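Local atomic coordinates of 4-alpha-glucanotransferase (Aquifex aeolicus, PDB entry 1TZ7), a protein that is an amylomaltase, a carbohydrate-active enzyme of the 4-alpha-glucanotransferase family built round a parallel beta/alpha barrel. Residues R153-A156 against L157-A160; R194-F197 against H198-V201; S374-I377 against E378-F381; T401-H404 against D405-P408. All coordinates share one frame; numbering follows the deposited sequence.

Contact 1: residues R153-A156 against L157-A160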
loop_
_atom_site.group_PDB
_atom_site.type_symbol
_atom_site.label_atom_id
_atom_site.label_comp_id
_atom_site.label_asym_id
_atom_site.label_seq_id
_atom_site.Cartn_x
_atom_site.Cartn_y
_atom_site.Cartn_z
ATOM N N ARG A 153 -1.756 -20.129 -8.457
ATOM C CA ARG A 153 -1.583 -21.565 -8.209
ATOM C C ARG A 153 -0.749 -21.780 -6.959
ATOM O O ARG A 153 -1.066 -22.625 -6.124
ATOM C CB ARG A 153 -0.905 -22.248 -9.406
ATOM C CG ARG A 153 -1.796 -22.388 -10.632
ATOM C CD ARG A 153 -1.031 -22.406 -11.963
ATOM N NE ARG A 153 -1.583 -23.379 -12.908
ATOM C CZ ARG A 153 -2.730 -23.218 -13.580
ATOM N NH1 ARG A 153 -3.145 -24.163 -14.416
ATOM N NH2 ARG A 153 -3.460 -22.119 -13.417
ATOM N N ASP A 154 0.319 -21.000 -6.833
ATOM C CA ASP A 154 1.232 -21.117 -5.715
ATOM C C ASP A 154 0.611 -20.575 -4.431
ATOM O O ASP A 154 0.825 -21.124 -3.363
ATOM C CB ASP A 154 2.533 -20.377 -6.015
ATOM C CG ASP A 154 3.399 -21.108 -7.017
ATOM O OD1 ASP A 154 3.892 -20.466 -7.964
ATOM O OD2 ASP A 154 3.637 -22.321 -6.939
ATOM N N TYR A 155 -0.159 -19.492 -4.541
ATOM C CA TYR A 155 -0.707 -18.836 -3.361
ATOM C C TYR A 155 -1.824 -19.662 -2.746
ATOM O O TYR A 155 -1.851 -19.874 -1.545
ATOM C CB TYR A 155 -1.227 -17.441 -3.684
ATOM C CG TYR A 155 -1.887 -16.778 -2.492
ATOM C CD1 TYR A 155 -1.129 -16.325 -1.417
ATOM C CD2 TYR A 155 -3.269 -16.630 -2.429
ATOM C CE1 TYR A 155 -1.727 -15.728 -0.314
ATOM C CE2 TYR A 155 -3.879 -16.034 -1.331
ATOM C CZ TYR A 155 -3.101 -15.584 -0.276
ATOM O OH TYR A 155 -3.702 -14.992 0.816
ATOM N N ALA A 156 -2.745 -20.123 -3.581
ATOM C CA ALA A 156 -3.888 -20.902 -3.111
ATOM C C ALA A 156 -3.440 -22.240 -2.497
ATOM O O ALA A 156 -4.054 -22.734 -1.549
ATOM C CB ALA A 156 -4.849 -21.143 -4.240
ATOM N N LEU A 157 -2.375 -22.817 -3.045
ATOM C CA LEU A 157 -1.803 -24.045 -2.497
ATOM C C LEU A 157 -1.060 -23.753 -1.193
ATOM O O LEU A 157 -1.121 -24.526 -0.251
ATOM C CB LEU A 157 -0.854 -24.687 -3.509
ATOM C CG LEU A 157 -0.235 -26.027 -3.101
ATOM C CD1 LEU A 157 -1.314 -27.075 -2.872
ATOM C CD2 LEU A 157 0.757 -26.498 -4.153
ATOM N N TYR A 158 -0.362 -22.629 -1.162
ATOM C CA TYR A 158 0.321 -22.163 0.045
ATOM C C TYR A 158 -0.670 -22.020 1.203
ATOM O O TYR A 158 -0.387 -22.434 2.320
ATOM C CB TYR A 158 1.017 -20.825 -0.254
ATOM C CG TYR A 158 1.461 -20.015 0.950
ATOM C CD1 TYR A 158 2.737 -20.168 1.485
ATOM C CD2 TYR A 158 0.620 -19.066 1.522
ATOM C CE1 TYR A 158 3.157 -19.411 2.576
ATOM C CE2 TYR A 158 1.031 -18.300 2.614
ATOM C CZ TYR A 158 2.296 -18.477 3.134
ATOM O OH TYR A 158 2.705 -17.721 4.214
ATOM N N MET A 159 -1.837 -21.450 0.916
ATOM C CA MET A 159 -2.852 -21.210 1.942
ATOM C C MET A 159 -3.511 -22.514 2.396
ATOM O O MET A 159 -3.906 -22.642 3.547
ATOM C CB MET A 159 -3.927 -20.252 1.418
ATOM C CG MET A 159 -3.438 -18.818 1.194
ATOM S SD MET A 159 -2.905 -18.005 2.707
ATOM C CE MET A 159 -4.480 -17.775 3.558
ATOM N N ALA A 160 -3.627 -23.473 1.480
ATOM C CA ALA A 160 -4.288 -24.752 1.778
ATOM C C ALA A 160 -3.409 -25.640 2.658
ATOM O O ALA A 160 -3.909 -26.356 3.529
ATOM C CB ALA A 160 -4.640 -25.471 0.493
#

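Contact 2: residues R194-F197 against H198-V201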
loop_
_atom_site.group_PDB
_atom_site.type_symbol
_atom_site.label_atom_id
_atom_site.label_comp_id
_atom_site.label_asym_id
_atom_site.label_seq_id
_atom_site.Cartn_x
_atom_site.Cartn_y
_atom_site.Cartn_z
ATOM N N ARG A 194 -9.897 -27.351 -0.813
ATOM C CA ARG A 194 -9.384 -26.199 -0.073
ATOM C C ARG A 194 -8.614 -25.256 -1.000
ATOM O O ARG A 194 -8.667 -24.033 -0.846
ATOM C CB ARG A 194 -8.473 -26.665 1.066
ATOM C CG ARG A 194 -9.209 -27.339 2.208
ATOM C CD ARG A 194 -9.816 -26.372 3.202
ATOM N NE ARG A 194 -11.156 -25.941 2.803
ATOM C CZ ARG A 194 -11.655 -24.723 3.024
ATOM N NH1 ARG A 194 -10.927 -23.794 3.644
ATOM N NH2 ARG A 194 -12.887 -24.431 2.623
ATOM N N PHE A 195 -7.897 -25.835 -1.958
ATOM C CA PHE A 195 -7.178 -25.061 -2.962
ATOM C C PHE A 195 -8.142 -24.130 -3.687
ATOM O O PHE A 195 -7.875 -22.941 -3.834
ATOM C CB PHE A 195 -6.485 -26.004 -3.962
ATOM C CG PHE A 195 -6.001 -25.322 -5.220
ATOM C CD1 PHE A 195 -4.780 -24.658 -5.244
ATOM C CD2 PHE A 195 -6.762 -25.359 -6.383
ATOM C CE1 PHE A 195 -4.334 -24.039 -6.401
ATOM C CE2 PHE A 195 -6.318 -24.739 -7.542
ATOM C CZ PHE A 195 -5.106 -24.079 -7.550
ATOM N N TYR A 196 -9.271 -24.679 -4.120
ATOM C CA TYR A 196 -10.205 -23.940 -4.957
ATOM C C TYR A 196 -11.023 -22.921 -4.155
ATOM O O TYR A 196 -11.548 -21.963 -4.721
ATOM C CB TYR A 196 -11.139 -24.903 -5.698
ATOM C CG TYR A 196 -10.617 -25.320 -7.055
ATOM C CD1 TYR A 196 -10.585 -24.420 -8.115
ATOM C CD2 TYR A 196 -10.147 -26.609 -7.277
ATOM C CE1 TYR A 196 -10.103 -24.793 -9.363
ATOM C CE2 TYR A 196 -9.663 -26.994 -8.522
ATOM C CZ TYR A 196 -9.645 -26.080 -9.560
ATOM O OH TYR A 196 -9.168 -26.452 -10.794
ATOM N N PHE A 197 -11.128 -23.126 -2.841
ATOM C CA PHE A 197 -11.739 -22.121 -1.970
ATOM C C PHE A 197 -10.904 -20.851 -1.979
ATOM O O PHE A 197 -11.440 -19.753 -1.995
ATOM C CB PHE A 197 -11.879 -22.636 -0.529
ATOM C CG PHE A 197 -12.150 -21.542 0.483
ATOM C CD1 PHE A 197 -13.425 -20.998 0.616
ATOM C CD2 PHE A 197 -11.126 -21.045 1.286
ATOM C CE1 PHE A 197 -13.677 -19.981 1.543
ATOM C CE2 PHE A 197 -11.375 -20.029 2.212
ATOM C CZ PHE A 197 -12.651 -19.500 2.337
ATOM N N HIS A 198 -9.588 -21.014 -1.968
ATOM C CA HIS A 198 -8.681 -19.880 -1.879
ATOM C C HIS A 198 -8.539 -19.137 -3.197
ATOM O O HIS A 198 -8.307 -17.932 -3.205
ATOM C CB HIS A 198 -7.329 -20.326 -1.342
ATOM C CG HIS A 198 -7.370 -20.693 0.101
ATOM N ND1 HIS A 198 -7.756 -19.802 1.077
ATOM C CD2 HIS A 198 -7.124 -21.864 0.734
ATOM C CE1 HIS A 198 -7.727 -20.400 2.252
ATOM N NE2 HIS A 198 -7.346 -21.652 2.072
ATOM N N VAL A 199 -8.695 -19.842 -4.317
ATOM C CA VAL A 199 -8.762 -19.155 -5.614
ATOM C C VAL A 199 -10.105 -18.429 -5.751
ATOM O O VAL A 199 -10.168 -17.340 -6.294
ATOM C CB VAL A 199 -8.529 -20.127 -6.854
ATOM C CG1 VAL A 199 -7.621 -21.286 -6.485
ATOM C CG2 VAL A 199 -9.839 -20.620 -7.416
ATOM N N PHE A 200 -11.169 -19.046 -5.229
ATOM C CA PHE A 200 -12.504 -18.429 -5.224
ATOM C C PHE A 200 -12.499 -17.106 -4.461
ATOM O O PHE A 200 -13.109 -16.137 -4.893
ATOM C CB PHE A 200 -13.536 -19.385 -4.602
ATOM C CG PHE A 200 -14.837 -18.716 -4.219
ATOM C CD1 PHE A 200 -15.800 -18.435 -5.179
ATOM C CD2 PHE A 200 -15.094 -18.367 -2.895
ATOM C CE1 PHE A 200 -16.997 -17.818 -4.828
ATOM C CE2 PHE A 200 -16.288 -17.751 -2.542
ATOM C CZ PHE A 200 -17.238 -17.477 -3.510
ATOM N N VAL A 201 -11.806 -17.075 -3.325
ATOM C CA VAL A 201 -11.697 -15.850 -2.529
ATOM C C VAL A 201 -10.967 -14.755 -3.323
ATOM O O VAL A 201 -11.383 -13.600 -3.329
ATOM C CB VAL A 201 -10.951 -16.109 -1.179
ATOM C CG1 VAL A 201 -10.581 -14.794 -0.502
ATOM C CG2 VAL A 201 -11.808 -16.956 -0.256
#

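Contact 3: residues S374-I377 against E378-F381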
loop_
_atom_site.group_PDB
_atom_site.type_symbol
_atom_site.label_atom_id
_atom_site.label_comp_id
_atom_site.label_asym_id
_atom_site.label_seq_id
_atom_site.Cartn_x
_atom_site.Cartn_y
_atom_site.Cartn_z
ATOM N N SER A 374 8.693 12.224 -3.938
ATOM C CA SER A 374 7.641 12.582 -2.997
ATOM C C SER A 374 8.079 13.798 -2.167
ATOM O O SER A 374 9.236 13.910 -1.779
ATOM C CB SER A 374 7.332 11.393 -2.067
ATOM O OG SER A 374 6.766 10.312 -2.789
ATOM N N ARG A 375 7.144 14.703 -1.911
ATOM C CA ARG A 375 7.357 15.786 -0.953
ATOM C C ARG A 375 6.157 15.906 -0.021
ATOM O O ARG A 375 5.035 15.602 -0.397
ATOM C CB ARG A 375 7.583 17.114 -1.677
ATOM C CG ARG A 375 8.723 17.098 -2.676
ATOM C CD ARG A 375 10.108 17.108 -2.047
ATOM N NE ARG A 375 11.143 16.839 -3.042
ATOM C CZ ARG A 375 11.685 17.764 -3.844
ATOM N NH1 ARG A 375 12.613 17.414 -4.721
ATOM N NH2 ARG A 375 11.305 19.037 -3.764
ATOM N N VAL A 376 6.412 16.355 1.198
ATOM C CA VAL A 376 5.389 16.416 2.233
ATOM C C VAL A 376 5.516 17.739 2.963
ATOM O O VAL A 376 6.548 18.031 3.547
ATOM C CB VAL A 376 5.540 15.239 3.250
ATOM C CG1 VAL A 376 4.359 15.202 4.216
ATOM C CG2 VAL A 376 5.660 13.908 2.515
ATOM N N ILE A 377 4.465 18.547 2.923
ATOM C CA ILE A 377 4.540 19.909 3.456
ATOM C C ILE A 377 4.692 19.917 4.979
ATOM O O ILE A 377 5.150 20.901 5.560
ATOM C CB ILE A 377 3.310 20.736 3.028
ATOM C CG1 ILE A 377 3.594 22.229 3.204
ATOM C CG2 ILE A 377 2.077 20.324 3.827
ATOM C CD1 ILE A 377 2.738 23.105 2.361
ATOM N N GLU A 378 4.317 18.812 5.619
ATOM C CA GLU A 378 4.523 18.647 7.064
ATOM C C GLU A 378 6.022 18.678 7.450
ATOM O O GLU A 378 6.369 18.998 8.584
ATOM C CB GLU A 378 3.893 17.333 7.538
ATOM C CG GLU A 378 3.697 17.255 9.034
ATOM C CD GLU A 378 2.893 16.050 9.452
ATOM O OE1 GLU A 378 3.452 15.176 10.144
ATOM O OE2 GLU A 378 1.697 15.978 9.094
ATOM N N PHE A 379 6.891 18.339 6.494
ATOM C CA PHE A 379 8.351 18.345 6.717
ATOM C C PHE A 379 8.998 19.700 6.356
ATOM O O PHE A 379 10.216 19.829 6.380
ATOM C CB PHE A 379 9.026 17.247 5.872
ATOM C CG PHE A 379 8.666 15.829 6.286
ATOM C CD1 PHE A 379 8.860 14.773 5.399
ATOM C CD2 PHE A 379 8.149 15.552 7.550
ATOM C CE1 PHE A 379 8.542 13.472 5.763
ATOM C CE2 PHE A 379 7.830 14.249 7.913
ATOM C CZ PHE A 379 8.029 13.210 7.015
ATOM N N ALA A 380 8.181 20.699 6.024
ATOM C CA ALA A 380 8.684 21.899 5.327
ATOM C C ALA A 380 9.222 22.980 6.277
ATOM O O ALA A 380 9.929 23.894 5.845
ATOM C CB ALA A 380 7.600 22.483 4.434
ATOM N N PHE A 381 8.893 22.877 7.559
ATOM C CA PHE A 381 9.078 24.004 8.482
ATOM C C PHE A 381 10.031 23.684 9.646
ATOM O O PHE A 381 10.021 24.368 10.675
ATOM C CB PHE A 381 7.722 24.473 8.997
ATOM C CG PHE A 381 6.757 24.784 7.907
ATOM C CD1 PHE A 381 5.760 23.880 7.560
ATOM C CD2 PHE A 381 6.861 25.968 7.194
ATOM C CE1 PHE A 381 4.877 24.163 6.535
ATOM C CE2 PHE A 381 5.978 26.255 6.169
ATOM C CZ PHE A 381 4.988 25.352 5.839
#

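Contact 4: residues T401-H404 against D405-P408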
loop_
_atom_site.group_PDB
_atom_site.type_symbol
_atom_site.label_atom_id
_atom_site.label_comp_id
_atom_site.label_asym_id
_atom_site.label_seq_id
_atom_site.Cartn_x
_atom_site.Cartn_y
_atom_site.Cartn_z
ATOM N N THR A 401 0.068 16.681 1.653
ATOM C CA THR A 401 -0.103 17.402 2.910
ATOM C C THR A 401 0.523 16.589 4.023
ATOM O O THR A 401 1.365 17.080 4.772
ATOM C CB THR A 401 -1.613 17.655 3.214
ATOM O OG1 THR A 401 -2.343 16.425 3.166
ATOM C CG2 THR A 401 -2.256 18.516 2.134
ATOM N N SER A 402 0.105 15.336 4.120
ATOM C CA SER A 402 0.730 14.380 5.018
ATOM C C SER A 402 0.491 12.964 4.494
ATOM O O SER A 402 -0.212 12.772 3.494
ATOM C CB SER A 402 0.171 14.535 6.443
ATOM O OG SER A 402 -1.227 14.339 6.472
ATOM N N THR A 403 1.087 11.978 5.151
ATOM C CA THR A 403 0.936 10.583 4.730
ATOM C C THR A 403 0.453 9.719 5.867
ATOM O O THR A 403 0.306 10.174 6.999
ATOM C CB THR A 403 2.277 10.016 4.193
ATOM O OG1 THR A 403 3.210 9.848 5.273
ATOM C CG2 THR A 403 2.965 11.009 3.245
ATOM N N HIS A 404 0.224 8.459 5.556
ATOM C CA HIS A 404 -0.292 7.512 6.510
ATOM C C HIS A 404 0.719 7.147 7.623
ATOM O O HIS A 404 0.340 6.595 8.646
ATOM C CB HIS A 404 -0.728 6.271 5.785
ATOM C CG HIS A 404 0.390 5.523 5.121
ATOM N ND1 HIS A 404 1.243 6.068 4.197
ATOM C CD2 HIS A 404 0.764 4.267 5.259
ATOM C CE1 HIS A 404 2.104 5.138 3.811
ATOM N NE2 HIS A 404 1.828 4.047 4.438
ATOM N N ASP A 405 1.995 7.463 7.406
ATOM C CA ASP A 405 3.034 7.240 8.433
ATOM C C ASP A 405 3.155 8.439 9.387
ATOM O O ASP A 405 3.951 8.419 10.311
ATOM C CB ASP A 405 4.387 6.982 7.770
ATOM C CG ASP A 405 4.457 5.634 7.104
ATOM O OD1 ASP A 405 3.975 4.644 7.703
ATOM O OD2 ASP A 405 4.976 5.464 5.984
ATOM N N LEU A 406 2.361 9.471 9.143
ATOM C CA LEU A 406 2.502 10.739 9.842
ATOM C C LEU A 406 1.217 11.073 10.554
ATOM O O LEU A 406 0.151 10.591 10.178
ATOM C CB LEU A 406 2.821 11.852 8.842
ATOM C CG LEU A 406 4.294 12.157 8.541
ATOM C CD1 LEU A 406 5.157 10.911 8.585
ATOM C CD2 LEU A 406 4.407 12.836 7.188
ATOM N N PRO A 407 1.300 11.920 11.570
ATOM C CA PRO A 407 0.098 12.531 12.130
ATOM C C PRO A 407 -0.547 13.424 11.083
ATOM O O PRO A 407 0.171 14.026 10.287
ATOM C CB PRO A 407 0.627 13.355 13.325
ATOM C CG PRO A 407 2.104 13.454 13.145
ATOM C CD PRO A 407 2.532 12.374 12.234
ATOM N N PRO A 408 -1.872 13.495 11.054
ATOM C CA PRO A 408 -2.550 14.481 10.216
ATOM C C PRO A 408 -2.101 15.885 10.586
ATOM O O PRO A 408 -1.704 16.117 11.731
ATOM C CB PRO A 408 -4.037 14.268 10.547
ATOM C CG PRO A 408 -4.114 12.873 11.067
ATOM C CD PRO A 408 -2.823 12.650 11.799
#

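Contact 1: residues R153-A156 against L157-A160
A Met-aromatic contact joins Tyr155 and Met159, one turn apart on helix 149-165. Met159 lays its CG over one face of the Tyr155 ring, displaced toward the rim, with CG 3.6 Å from CZ of Tyr155. This is a CH-pi approach, CG lying 20° off the ring normal. The sulfur comes in more obliquely, and Met159 SD passes 3.6 Å from Tyr155 OH. Tyr155 turns its ring away from its own backbone N (chi1 176°), along the helix to the next turn, where the bent methionine chain (chi2 -63°) folds over it. The backbone of the same two residues is joined by Met159 N to Tyr155 O at 2.9 Å. The same alpha-helical pattern links Tyr158 N to Asp154 O at 2.9 Å and Ala160 N to Ala156 O at 3.1 Å, while the bond from Leu157 N to Arg153 O is weak. Tyr158 approaches Tyr155 obliquely and more loosely, its CD2 4.4 Å from Tyr155 CD1. Asp154 has its salt-bridge partner in Arg179. Ala156 and Met159 meet Phe195, His198 and Val199 of helix 192-218, Leu157 packs on helix 181-190, and Tyr158 reaches Ala236 of helix 236-240.

Contact 2: residues R194-F197 against H198-V201
Val199 sets its two methyls against the adjoining rings of Phe195 and Tyr196, one turn back on helix 192-218. CG1 sits over a face of the Phe195 ring, offset toward the rim and 3.8 Å from Phe195 CE2, whereas CG2 lies alongside Tyr196, 3.9 Å from its CD1. The unusual torsion of the valine (chi1 -30°) sets both methyls, and it also brings CG1 to 3.1 Å from Phe195 O, a tight fit. On another side of the helix Phe197 serves as bump and hollow at once. One face of its ring receives the CG2 methyl of Val201, 3.7 Å from Phe197 CZ, and its CD2-CE2 edge is turned to the face of His198 in a T-shaped pair with planes at 72°. Phe197 CD2 rests 3.6 Å from His198 ND1. Helical backbone bonds, such as Val201 N to Phe197 O at 3.0 Å, hold these spacings. Arg194 carries a salt bridge to Glu129, and His198 NE2 has a weak hydrogen bond to Glu163. Val199 on Phe195 and Val201 on Phe197 are thus two i to i+4 CH-pi contacts within a largely buried helix that packs against helices 117-133, 138-147 and 149-165.

Contact 3: residues S374-I377 against E378-F381
Val376 and Phe379 meet where barrel strand 373-376 ends and the chain curls into a 3-10 turn. Two successive backbone bonds, each spanning three residues, make the turn: Phe379 N to Val376 O at 3.0 Å and Ala380 N to Ile377 O at 3.1 Å. The curl brings the Phe379 ring obliquely past the valine, its CD1 4.0 Å from Val376 CB. CG1 of Val376 runs beside the next side chain but one, 4.0 Å from Glu378 CB, the two pointing the same way. Ile377 sends CG1 forward, anti to its backbone N (chi1 -162°), to lie 4.2 Å from Ala380 CB and 4.1 Å from Phe381 CE1.

Farther out, the strand itself is held by backbone bonds of Arg375 and Ile377 to strand 397-400 and by a salt bridge from Arg375 to Glu394, while helix 437-447 packs Leu441, Leu444 and Val445 on Ile377. The extended Glu378 chain, its CG likewise anti to the backbone N (chi1 -163°), reaches across to Ser402, Leu406 and Pro407 of the neighbouring loop and to Trp412 of helix 409-414, which ties the turn to the loop that follows strand 397-400. Trp412 also touches Phe381, whose ring is placed from within the turn as well: the Ala380 methyl lies over one face, offset toward the rim, and CE1 of Phe381 comes 3.4 Å from Ile377 O.

Contact 4: residues T401-H404 against D405-P408
The imidazole of His404 and the carboxylate of Asp405 lie side by side and point the same way, their planes 34° apart. Asp405 stands over one face of the ring, toward its rim, with OD2 3.6 Å from His404 CE1. This is a facing contact between flat groups, with no hydrogen bond between imidazole and carboxylate. The histidine ring occupies the sterically tight position between backbone N and carbonyl carbon (chi1 65°), which brings its CG to 3.4 Å from the backbone N of Asp405. Both residues form the corner of a type I beta turn closed by Leu406 N to Thr403 O at 3.1 Å. Thr403 OG1 adds a weak ST-turn bond to Asp405 N at 3.4 Å, while Leu406 crosses the threonine with CD2 3.7 Å from Thr403 OG1. Farther along the loop, Ser402 CB comes 3.9 Å from Pro407 O, and Pro408 is the N-cap of helix 409-414. Tyr78 meets the His404 ring, with planes about 25° apart. Asn470 binds OD1 of Asp405 and Arg468 its backbone O. The asparagine bond, with the weak one at the backbone N, probably limits the rotation of the carboxylate and helps keep it beside the imidazole.

Along the chain the contacts come in order from 1 to 4, and they fall into two pairs on opposite sides of the molecule's centre. Contacts 1 and 2 lie on helices 149-165 and 192-218, which pack together, and their centres are about 8 Å apart. Contacts 3 and 4 also touch, with centres about 10 Å apart; they follow strands 373-376 and 397-400, neighbours in the eight-stranded parallel sheet of the barrel. Between the pairs the nearest atoms are about 20 Å apart or more. One pair thus builds a helical region of the enzyme, the other shapes the loops at the ends of adjacent barrel strands.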